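PDB 4YMH: putative SAM-dependent O-methyltranferase from Podospora anserina, which binds S-adenosylmethionine and its product S-adenosylhomocysteine and probably transfers a methyl group to an oxygen of its substrate, as cation-dependent O-methyltransferases do. Local coordinates for residues R68-G73 against K132-E137; E93-E98 against K121-P126; F138-V143 against I168-N173. All blocks are in the same frame, centred on the assembly; numbering follows the deposited sequence.

How the contacts relate
All three contacts reach one seven-stranded mixed sheet. Strand 68-72 of contact 1 has strand 93-98 of contact 2 on one side and strand 138-143 of contact 3 on the other. Contacts 2 and 3 are both parallel strand pairs held by backbone hydrogen bonds. Contact 3 is buried near the centre of the chain and is lined almost wholly by apolar side chains. Contact 2 is partly buried, and its strand 120-124 is outermost within this chain; it has charged residues at its ends. Contact 1 is a surface contact without strand pairing, made by one arginine on two backbone carbonyls and by a pair of leucines. Gly73 of contact 1 and Glu98 of contact 2 both hydrogen-bond S-adenosylhomocysteine.

Contact 1: R68-G73 against K132-E137; sequences RILEIG and KTLEGE. With SAH (S-adenosyl-L-homocysteine), chain E.
Arg68 opens strand 68-72 and meets the loop that follows helix 127-133 with no strand pairing, its CA lying 7.5 Å from the CA of Glu137. The arginine side chain spans this separation. Its CG stands anti to the carbonyl carbon (chi1 -58°), and a bend at chi3 of 70° turns the guanidinium toward the loop. Arg68 NH1 gives a hydrogen bond to Glu135 O at 3.1 Å, in the plane of both the guanidinium and the carbonyl. Arg68 NH1 also gives a weak, bent bond to Glu137 O at 3.2 Å. One nitrogen thus ties down two carbonyls of the loop. A water accepts from Arg68 NH2 and, weakly, from Glu135 N. Beyond the arginine, Leu70 and Leu134 meet tip to tip, CD1 to CD1 at 3.7 Å. At the end of the strand the turn reaches the ligand, where the amino N of S-adenosylhomocysteine donates to Gly73 O at 2.9 Å. The NE of Arg68 forms a salt bridge with Glu93, and Phe138 makes a cation-pi contact with the same arginine. The contact therefore fastens the loop between helix 127-133 and strand 138-143 to strand 68-72, with Leu131 of that helix packed on Leu70.

Contact 2: E93-E98 against K121-P126; sequences EIVTLE and KLIEGP. With SAH (S-adenosyl-L-homocysteine), chain E.
The beta-alpha-beta unit of strand 93-98, helix 101-114 and strand 120-124 brings Thr96 beside Leu122 and Leu97 beside Ile123 in the Rossmann-like methyltransferase fold. The two strands run parallel, 24° apart. Thr96 lies at the middle of the ladder: its N donates to Lys121 O at 2.9 Å, and its O accepts from Ile123 N. Glu98 continues the pattern, taking Ile123 O with its N and Gly125 N with its O. On one face Leu97 and Ile123 lie side by side, CD2 to CB at 3.6 Å, and Val95 CG1 meets the CD1 end of Ile123. On the other face Leu122 CD1 lies against Thr96 CG2 at 3.7 Å and also touches Glu98 CB. The Glu98 chain leaves anti to its N and bends at chi2 (63°), which carries the carboxylate to the ribose of S-adenosylhomocysteine. The backbone N atoms of Tyr75 and Ser100 also bond this carboxylate. A glutamine in its place has only one side-chain oxygen and would probably leave one ribose hydroxyl without its acceptor. As it stands, each carboxylate oxygen takes one hydroxyl: S-adenosylhomocysteine O3' donates to Glu98 OE1 at 3.0 Å and its O2' to Glu98 OE2 at 2.9 Å.

Contact 3: F138-V143 against I168-N173; sequences FDLIFV and IILCDN
Ile141 and Val143 pair with Ile169 and Cys171 in a parallel ladder at the heart of the Rossmann-like sheet, where strands 140-143 and 168-171 diverge by only 16°. Five backbone hydrogen bonds join them. Ile141 N donates to Ile168 O, and Leu170 N returns to Ile141 O at 2.8 Å. Val143 repeats this step, its N giving to Leu170 O and its O accepting from Asp172 N at 3.0 Å. The first bond, Ile168 N to Asp139 O, is less regular: the donor stands above the carbonyl plane, where the chain turns a corner at Asp139. Apolar side chains pack on both faces of the pair. On one face Val143 CG2 meets Ile169 CG2 at 3.7 Å, while Cys171 SG lies 4.0 Å from the same Val143 CG2. Ile157 and Tyr150 of helix 150-159 pack on this face. On the other face Leu140 CD1 approaches Leu170 CD1 at 4.3 Å, and the Phe142 side chain crosses Leu170 at about a right angle. Ile168 also packs on Asp63 of the second subunit. The third group is the Phe142 ring packing on the Asp172 side chain. Phe142 has CG anti to its backbone N (chi1 -175°), which swings the ring toward Asp172. Trp83 meets this ring edge-to-face. The Phe142 ring and Asp172 carboxylate planes are 38° apart, and Phe142 CE1 rests 3.8 Å from Asp172 CB.

Contact 1: R68-G73 against K132-E137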
loop_
_atom_site.group_PDB
_atom_site.type_symbol
_atom_site.label_atom_id
_atom_site.label_comp_id
_atom_site.label_asym_id
_atom_site.label_seq_id
_atom_site.Cartn_x
_atom_site.Cartn_y
_atom_site.Cartn_z
ATOM N N ARG A 68 -10.073 10.988 -13.821
ATOM C CA ARG A 68 -9.889 10.107 -14.973
ATOM C C ARG A 68 -8.900 9.026 -14.572
ATOM O O ARG A 68 -7.944 9.316 -13.847
ATOM C CB ARG A 68 -9.355 10.868 -16.192
ATOM C CG ARG A 68 -10.203 12.032 -16.687
ATOM C CD ARG A 68 -9.531 12.707 -17.885
ATOM N NE ARG A 68 -9.547 11.865 -19.080
ATOM C CZ ARG A 68 -8.619 11.885 -20.034
ATOM N NH1 ARG A 68 -7.562 12.683 -19.930
ATOM N NH2 ARG A 68 -8.740 11.093 -21.086
ATOM N N ILE A 69 -9.119 7.795 -15.039
ATOM C CA ILE A 69 -8.216 6.682 -14.749
ATOM C C ILE A 69 -7.711 6.111 -16.070
ATOM O O ILE A 69 -8.485 5.933 -17.008
ATOM C CB ILE A 69 -8.914 5.563 -13.924
ATOM C CG1 ILE A 69 -9.241 6.052 -12.512
ATOM C CG2 ILE A 69 -8.039 4.294 -13.853
ATOM C CD1 ILE A 69 -10.045 5.062 -11.664
ATOM N N LEU A 70 -6.414 5.857 -16.149
ATOM C CA LEU A 70 -5.847 5.165 -17.307
ATOM C C LEU A 70 -5.327 3.811 -16.866
ATOM O O LEU A 70 -4.746 3.690 -15.793
ATOM C CB LEU A 70 -4.718 5.967 -17.946
ATOM C CG LEU A 70 -3.906 5.199 -19.009
ATOM C CD1 LEU A 70 -4.772 4.843 -20.226
ATOM C CD2 LEU A 70 -2.674 5.974 -19.429
ATOM N N GLU A 71 -5.542 2.798 -17.696
ATOM C CA GLU A 71 -5.070 1.455 -17.414
ATOM C C GLU A 71 -4.369 0.882 -18.645
ATOM O O GLU A 71 -4.871 0.983 -19.760
ATOM C CB GLU A 71 -6.250 0.584 -16.990
ATOM C CG GLU A 71 -6.097 -0.880 -17.252
ATOM C CD GLU A 71 -7.248 -1.676 -16.691
ATOM O OE1 GLU A 71 -8.001 -2.289 -17.485
ATOM O OE2 GLU A 71 -7.392 -1.689 -15.451
ATOM N N ILE A 72 -3.188 0.309 -18.453
ATOM C CA ILE A 72 -2.465 -0.284 -19.565
ATOM C C ILE A 72 -2.459 -1.791 -19.335
ATOM O O ILE A 72 -1.866 -2.269 -18.363
ATOM C CB ILE A 72 -1.034 0.274 -19.688
ATOM C CG1 ILE A 72 -1.051 1.807 -19.657
ATOM C CG2 ILE A 72 -0.378 -0.222 -20.970
ATOM C CD1 ILE A 72 0.333 2.456 -19.801
ATOM N N GLY A 73 -3.158 -2.524 -20.208
ATOM C CA GLY A 73 -3.298 -3.968 -20.090
ATOM C C GLY A 73 -4.665 -4.325 -19.530
ATOM O O GLY A 73 -4.855 -4.386 -18.318
ATOM N N LYS A 132 0.788 7.252 -26.630
ATOM C CA LYS A 132 1.246 8.564 -27.099
ATOM C C LYS A 132 0.122 9.413 -27.692
ATOM O O LYS A 132 0.231 10.639 -27.754
ATOM C CB LYS A 132 2.362 8.409 -28.133
ATOM C CG LYS A 132 3.622 7.787 -27.570
ATOM C CD LYS A 132 4.693 7.615 -28.633
ATOM C CE LYS A 132 5.864 6.836 -28.054
ATOM N NZ LYS A 132 7.036 6.814 -28.962
ATOM N N THR A 133 -0.957 8.770 -28.124
ATOM C CA THR A 133 -2.064 9.494 -28.744
ATOM C C THR A 133 -3.035 10.068 -27.719
ATOM O O THR A 133 -3.890 10.875 -28.061
ATOM C CB THR A 133 -2.875 8.602 -29.683
ATOM O OG1 THR A 133 -3.566 7.617 -28.905
ATOM C CG2 THR A 133 -1.972 7.925 -30.682
ATOM N N LEU A 134 -2.923 9.637 -26.469
ATOM C CA LEU A 134 -3.849 10.112 -25.447
ATOM C C LEU A 134 -3.649 11.598 -25.151
ATOM O O LEU A 134 -2.536 12.113 -25.256
ATOM C CB LEU A 134 -3.697 9.293 -24.176
ATOM C CG LEU A 134 -3.987 7.799 -24.325
ATOM C CD1 LEU A 134 -3.982 7.128 -22.965
ATOM C CD2 LEU A 134 -5.313 7.568 -25.070
ATOM N N GLU A 135 -4.734 12.275 -24.785
ATOM C CA GLU A 135 -4.696 13.701 -24.465
ATOM C C GLU A 135 -5.096 13.971 -23.009
ATOM O O GLU A 135 -5.729 13.139 -22.364
ATOM C CB GLU A 135 -5.617 14.478 -25.411
ATOM C CG GLU A 135 -5.332 14.260 -26.892
ATOM C CD GLU A 135 -4.317 15.244 -27.451
ATOM O OE1 GLU A 135 -3.947 16.193 -26.729
ATOM O OE2 GLU A 135 -3.886 15.068 -28.612
ATOM N N GLY A 136 -4.732 15.139 -22.496
ATOM C CA GLY A 136 -5.112 15.522 -21.144
ATOM C C GLY A 136 -4.298 14.806 -20.083
ATOM O O GLY A 136 -3.143 14.453 -20.308
ATOM N N GLU A 137 -4.892 14.581 -18.918
ATOM C CA GLU A 137 -4.141 13.967 -17.842
ATOM C C GLU A 137 -5.004 13.011 -17.032
ATOM O O GLU A 137 -6.239 13.091 -17.041
ATOM C CB GLU A 137 -3.547 15.045 -16.931
ATOM C CG GLU A 137 -4.600 15.926 -16.289
ATOM C CD GLU A 137 -4.004 17.073 -15.488
ATOM O OE1 GLU A 137 -2.810 17.384 -15.691
ATOM O OE2 GLU A 137 -4.740 17.665 -14.663
HETATM N N SAH E . -5.155 -5.754 -15.734
HETATM C CA SAH E . -5.704 -7.075 -15.858
HETATM C CB SAH E . -4.659 -8.074 -16.346
HETATM C CG SAH E . -3.691 -7.603 -17.426
HETATM S SD SAH E . -2.688 -8.928 -17.987
HETATM C C SAH E . -6.255 -7.561 -14.544
HETATM O O SAH E . -7.073 -8.450 -14.528
HETATM O OXT SAH E . -5.857 -7.050 -13.508
HETATM C "C5'" SAH E . -1.769 -8.039 -19.176
HETATM C "C4'" SAH E . -2.544 -7.675 -20.433
HETATM O "O4'" SAH E . -1.766 -6.799 -21.227
HETATM C "C3'" SAH E . -2.834 -8.869 -21.310
HETATM O "O3'" SAH E . -4.207 -8.952 -21.609
HETATM C "C2'" SAH E . -2.038 -8.620 -22.565
HETATM O "O2'" SAH E . -2.620 -9.155 -23.711
HETATM C "C1'" SAH E . -1.887 -7.119 -22.590
HETATM N N9 SAH E . -0.694 -6.656 -23.312
HETATM C C8 SAH E . 0.500 -7.218 -23.351
HETATM N N7 SAH E . 1.330 -6.511 -24.098
HETATM C C5 SAH E . 0.667 -5.474 -24.546
HETATM C C6 SAH E . 0.955 -4.314 -25.388
HETATM N N6 SAH E . 2.163 -4.183 -25.889
HETATM N N1 SAH E . -0.007 -3.425 -25.617
HETATM C C2 SAH E . -1.212 -3.585 -25.081
HETATM N N3 SAH E . -1.549 -4.599 -24.307
HETATM C C4 SAH E . -0.664 -5.558 -24.011
HETATM O O HOH W 1 -7.523 10.540 -23.979
#

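Contact 2: E93-E98 against K121-P126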
loop_
_atom_site.group_PDB
_atom_site.type_symbol
_atom_site.label_atom_id
_atom_site.label_comp_id
_atom_site.label_asym_id
_atom_site.label_seq_id
_atom_site.Cartn_x
_atom_site.Cartn_y
_atom_site.Cartn_z
ATOM N N GLU A 93 -13.968 8.996 -16.070
ATOM C CA GLU A 93 -13.619 8.347 -17.325
ATOM C C GLU A 93 -12.530 7.322 -17.063
ATOM O O GLU A 93 -11.567 7.573 -16.337
ATOM C CB GLU A 93 -13.149 9.358 -18.383
ATOM C CG GLU A 93 -12.863 8.713 -19.751
ATOM C CD GLU A 93 -12.289 9.682 -20.789
ATOM O OE1 GLU A 93 -11.865 10.795 -20.415
ATOM O OE2 GLU A 93 -12.269 9.327 -21.989
ATOM N N ILE A 94 -12.698 6.152 -17.653
ATOM C CA ILE A 94 -11.723 5.085 -17.527
ATOM C C ILE A 94 -11.275 4.691 -18.919
ATOM O O ILE A 94 -12.087 4.299 -19.745
ATOM C CB ILE A 94 -12.310 3.890 -16.783
ATOM C CG1 ILE A 94 -12.704 4.335 -15.376
ATOM C CG2 ILE A 94 -11.310 2.746 -16.720
ATOM C CD1 ILE A 94 -13.734 3.487 -14.758
ATOM N N VAL A 95 -9.986 4.861 -19.189
ATOM C CA VAL A 95 -9.414 4.507 -20.474
ATOM C C VAL A 95 -8.564 3.267 -20.259
ATOM O O VAL A 95 -7.732 3.225 -19.354
ATOM C CB VAL A 95 -8.553 5.650 -21.060
ATOM C CG1 VAL A 95 -7.837 5.194 -22.337
ATOM C CG2 VAL A 95 -9.410 6.884 -21.306
ATOM N N THR A 96 -8.791 2.232 -21.050
ATOM C CA THR A 96 -7.989 1.043 -20.868
ATOM C C THR A 96 -7.422 0.596 -22.208
ATOM O O THR A 96 -8.115 0.615 -23.233
ATOM C CB THR A 96 -8.801 -0.078 -20.167
ATOM O OG1 THR A 96 -7.989 -1.254 -20.044
ATOM C CG2 THR A 96 -10.091 -0.397 -20.917
ATOM N N LEU A 97 -6.135 0.246 -22.205
ATOM C CA LEU A 97 -5.424 -0.074 -23.441
ATOM C C LEU A 97 -5.170 -1.569 -23.572
ATOM O O LEU A 97 -4.726 -2.201 -22.613
ATOM C CB LEU A 97 -4.086 0.668 -23.501
ATOM C CG LEU A 97 -4.111 2.182 -23.317
ATOM C CD1 LEU A 97 -2.711 2.733 -23.497
ATOM C CD2 LEU A 97 -5.079 2.823 -24.313
ATOM N N GLU A 98 -5.419 -2.135 -24.754
ATOM C CA GLU A 98 -5.221 -3.578 -24.918
ATOM C C GLU A 98 -4.849 -3.932 -26.353
ATOM O O GLU A 98 -5.386 -3.337 -27.285
ATOM C CB GLU A 98 -6.491 -4.335 -24.495
ATOM C CG GLU A 98 -6.462 -5.833 -24.784
ATOM C CD GLU A 98 -5.360 -6.575 -24.029
ATOM O OE1 GLU A 98 -5.238 -6.387 -22.795
ATOM O OE2 GLU A 98 -4.616 -7.360 -24.670
ATOM N N LYS A 121 -13.719 3.235 -21.790
ATOM C CA LYS A 121 -13.290 3.342 -23.170
ATOM C C LYS A 121 -12.111 2.405 -23.412
ATOM O O LYS A 121 -11.039 2.606 -22.858
ATOM C CB LYS A 121 -12.908 4.788 -23.484
ATOM C CG LYS A 121 -12.573 5.064 -24.940
ATOM C CD LYS A 121 -12.181 6.524 -25.120
ATOM C CE LYS A 121 -11.921 6.862 -26.579
ATOM N NZ LYS A 121 -11.572 8.301 -26.751
ATOM N N LEU A 122 -12.327 1.367 -24.217
ATOM C CA LEU A 122 -11.253 0.440 -24.558
ATOM C C LEU A 122 -10.605 0.844 -25.873
ATOM O O LEU A 122 -11.278 1.005 -26.889
ATOM C CB LEU A 122 -11.772 -0.994 -24.650
ATOM C CG LEU A 122 -10.775 -2.075 -25.074
ATOM C CD1 LEU A 122 -9.588 -2.129 -24.136
ATOM C CD2 LEU A 122 -11.464 -3.427 -25.130
ATOM N N ILE A 123 -9.292 1.022 -25.838
ATOM C CA ILE A 123 -8.542 1.402 -27.017
ATOM C C ILE A 123 -7.635 0.255 -27.436
ATOM O O ILE A 123 -6.784 -0.227 -26.662
ATOM C CB ILE A 123 -7.725 2.686 -26.767
ATOM C CG1 ILE A 123 -8.680 3.831 -26.394
ATOM C CG2 ILE A 123 -6.884 3.041 -27.991
ATOM C CD1 ILE A 123 -8.004 5.146 -26.139
ATOM N N GLU A 124 -7.822 -0.174 -28.670
ATOM C CA GLU A 124 -7.136 -1.317 -29.165
ATOM C C GLU A 124 -5.831 -0.950 -29.841
ATOM O O GLU A 124 -5.722 0.061 -30.482
ATOM C CB GLU A 124 -8.056 -2.050 -30.106
ATOM C CG GLU A 124 -8.729 -1.125 -31.085
ATOM C CD GLU A 124 -9.973 -0.398 -30.571
ATOM O OE1 GLU A 124 -11.054 -1.021 -30.601
ATOM O OE2 GLU A 124 -9.892 0.808 -30.229
ATOM N N GLY A 125 -4.844 -1.798 -29.685
ATOM C CA GLY A 125 -3.587 -1.633 -30.382
ATOM C C GLY A 125 -2.419 -1.693 -29.423
ATOM O O GLY A 125 -2.610 -1.621 -28.201
ATOM N N PRO A 126 -1.201 -1.815 -29.974
ATOM C CA PRO A 126 0.013 -1.823 -29.149
ATOM C C PRO A 126 0.046 -0.580 -28.285
ATOM O O PRO A 126 0.024 0.515 -28.846
ATOM C CB PRO A 126 1.155 -1.799 -30.179
ATOM C CG PRO A 126 0.522 -2.171 -31.492
ATOM C CD PRO A 126 -0.898 -1.706 -31.411
HETATM N N SAH E . -5.155 -5.754 -15.734
HETATM C CA SAH E . -5.704 -7.075 -15.858
HETATM C CB SAH E . -4.659 -8.074 -16.346
HETATM C CG SAH E . -3.691 -7.603 -17.426
HETATM S SD SAH E . -2.688 -8.928 -17.987
HETATM C C SAH E . -6.255 -7.561 -14.544
HETATM O O SAH E . -7.073 -8.450 -14.528
HETATM O OXT SAH E . -5.857 -7.050 -13.508
HETATM C "C5'" SAH E . -1.769 -8.039 -19.176
HETATM C "C4'" SAH E . -2.544 -7.675 -20.433
HETATM O "O4'" SAH E . -1.766 -6.799 -21.227
HETATM C "C3'" SAH E . -2.834 -8.869 -21.310
HETATM O "O3'" SAH E . -4.207 -8.952 -21.609
HETATM C "C2'" SAH E . -2.038 -8.620 -22.565
HETATM O "O2'" SAH E . -2.620 -9.155 -23.711
HETATM C "C1'" SAH E . -1.887 -7.119 -22.590
HETATM N N9 SAH E . -0.694 -6.656 -23.312
HETATM C C8 SAH E . 0.500 -7.218 -23.351
HETATM N N7 SAH E . 1.330 -6.511 -24.098
HETATM C C5 SAH E . 0.667 -5.474 -24.546
HETATM C C6 SAH E . 0.955 -4.314 -25.388
HETATM N N6 SAH E . 2.163 -4.183 -25.889
HETATM N N1 SAH E . -0.007 -3.425 -25.617
HETATM C C2 SAH E . -1.212 -3.585 -25.081
HETATM N N3 SAH E . -1.549 -4.599 -24.307
HETATM C C4 SAH E . -0.664 -5.558 -24.011
#

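Contact 3: F138-V143 against I168-N173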
loop_
_atom_site.group_PDB
_atom_site.type_symbol
_atom_site.label_atom_id
_atom_site.label_comp_id
_atom_site.label_asym_id
_atom_site.label_seq_id
_atom_site.Cartn_x
_atom_site.Cartn_y
_atom_site.Cartn_z
ATOM N N PHE A 138 -4.336 12.109 -16.330
ATOM C CA PHE A 138 -5.016 11.126 -15.508
ATOM C C PHE A 138 -4.556 11.253 -14.052
ATOM O O PHE A 138 -3.384 11.528 -13.795
ATOM C CB PHE A 138 -4.755 9.714 -16.048
ATOM C CG PHE A 138 -5.287 9.485 -17.443
ATOM C CD1 PHE A 138 -4.494 9.725 -18.556
ATOM C CD2 PHE A 138 -6.582 9.029 -17.641
ATOM C CE1 PHE A 138 -4.979 9.515 -19.837
ATOM C CE2 PHE A 138 -7.076 8.819 -18.926
ATOM C CZ PHE A 138 -6.274 9.061 -20.021
ATOM N N ASP A 139 -5.486 11.058 -13.120
ATOM C CA ASP A 139 -5.203 11.131 -11.688
ATOM C C ASP A 139 -4.720 9.792 -11.164
ATOM O O ASP A 139 -4.085 9.721 -10.115
ATOM C CB ASP A 139 -6.442 11.550 -10.895
ATOM C CG ASP A 139 -6.847 12.976 -11.138
ATOM O OD1 ASP A 139 -5.991 13.786 -11.545
ATOM O OD2 ASP A 139 -8.032 13.291 -10.895
ATOM N N LEU A 140 -5.046 8.719 -11.881
ATOM C CA LEU A 140 -4.562 7.398 -11.501
ATOM C C LEU A 140 -4.248 6.622 -12.752
ATOM O O LEU A 140 -5.061 6.559 -13.683
ATOM C CB LEU A 140 -5.578 6.647 -10.633
ATOM C CG LEU A 140 -5.095 5.323 -10.023
ATOM C CD1 LEU A 140 -5.811 5.043 -8.718
ATOM C CD2 LEU A 140 -5.264 4.124 -10.982
ATOM N N ILE A 141 -3.048 6.050 -12.779
ATOM C CA ILE A 141 -2.617 5.248 -13.909
ATOM C C ILE A 141 -2.158 3.873 -13.422
ATOM O O ILE A 141 -1.292 3.776 -12.572
ATOM C CB ILE A 141 -1.468 5.946 -14.681
ATOM C CG1 ILE A 141 -1.910 7.359 -15.099
ATOM C CG2 ILE A 141 -1.067 5.111 -15.888
ATOM C CD1 ILE A 141 -0.892 8.134 -15.912
ATOM N N PHE A 142 -2.766 2.820 -13.945
ATOM C CA PHE A 142 -2.458 1.447 -13.568
ATOM C C PHE A 142 -1.697 0.765 -14.702
ATOM O O PHE A 142 -2.271 0.533 -15.761
ATOM C CB PHE A 142 -3.764 0.699 -13.254
ATOM C CG PHE A 142 -3.576 -0.707 -12.722
ATOM C CD1 PHE A 142 -2.743 -0.957 -11.634
ATOM C CD2 PHE A 142 -4.292 -1.765 -13.274
ATOM C CE1 PHE A 142 -2.594 -2.251 -11.124
ATOM C CE2 PHE A 142 -4.159 -3.059 -12.776
ATOM C CZ PHE A 142 -3.299 -3.302 -11.698
ATOM N N VAL A 143 -0.423 0.426 -14.480
ATOM C CA VAL A 143 0.414 -0.216 -15.501
ATOM C C VAL A 143 0.481 -1.712 -15.248
ATOM O O VAL A 143 1.046 -2.150 -14.246
ATOM C CB VAL A 143 1.845 0.358 -15.504
ATOM C CG1 VAL A 143 2.686 -0.251 -16.652
ATOM C CG2 VAL A 143 1.787 1.851 -15.615
ATOM N N ILE A 168 -1.107 9.501 -9.279
ATOM C CA ILE A 168 -0.189 8.420 -8.955
ATOM C C ILE A 168 -0.180 7.377 -10.064
ATOM O O ILE A 168 -1.201 7.112 -10.712
ATOM C CB ILE A 168 -0.559 7.753 -7.610
ATOM C CG1 ILE A 168 0.598 6.922 -7.065
ATOM C CG2 ILE A 168 -1.848 6.935 -7.723
ATOM C CD1 ILE A 168 0.336 6.420 -5.653
ATOM N N ILE A 169 0.989 6.800 -10.283
ATOM C CA ILE A 169 1.110 5.636 -11.143
ATOM C C ILE A 169 1.326 4.417 -10.269
ATOM O O ILE A 169 2.177 4.427 -9.393
ATOM C CB ILE A 169 2.283 5.740 -12.119
ATOM C CG1 ILE A 169 2.278 7.083 -12.837
ATOM C CG2 ILE A 169 2.234 4.554 -13.120
ATOM C CD1 ILE A 169 3.506 7.297 -13.709
ATOM N N LEU A 170 0.550 3.371 -10.516
ATOM C CA LEU A 170 0.689 2.095 -9.831
ATOM C C LEU A 170 1.104 1.053 -10.840
ATOM O O LEU A 170 0.373 0.788 -11.783
ATOM C CB LEU A 170 -0.625 1.688 -9.169
ATOM C CG LEU A 170 -1.167 2.714 -8.169
ATOM C CD1 LEU A 170 -2.582 2.371 -7.747
ATOM C CD2 LEU A 170 -0.235 2.803 -6.954
ATOM N N CYS A 171 2.273 0.465 -10.638
ATOM C CA CYS A 171 2.785 -0.564 -11.549
ATOM C C CYS A 171 2.727 -1.930 -10.875
ATOM O O CYS A 171 3.297 -2.121 -9.799
ATOM C CB CYS A 171 4.214 -0.240 -11.976
ATOM S SG CYS A 171 4.441 1.441 -12.633
ATOM N N ASP A 172 2.053 -2.877 -11.529
ATOM C CA ASP A 172 1.761 -4.187 -10.947
ATOM C C ASP A 172 2.772 -5.271 -11.360
ATOM O O ASP A 172 3.413 -5.167 -12.408
ATOM C CB ASP A 172 0.345 -4.600 -11.351
ATOM C CG ASP A 172 -0.276 -5.571 -10.389
ATOM O OD1 ASP A 172 0.093 -5.541 -9.199
ATOM O OD2 ASP A 172 -1.142 -6.362 -10.819
ATOM N N ASN A 173 2.896 -6.314 -10.537
ATOM C CA ASN A 173 3.792 -7.443 -10.811
ATOM C C ASN A 173 5.263 -7.095 -10.943
ATOM O O ASN A 173 6.003 -7.807 -11.626
ATOM C CB ASN A 173 3.368 -8.157 -12.103
ATOM C CG ASN A 173 1.993 -8.754 -12.006
ATOM O OD1 ASN A 173 1.061 -8.324 -12.693
ATOM N ND2 ASN A 173 1.850 -9.757 -11.149
#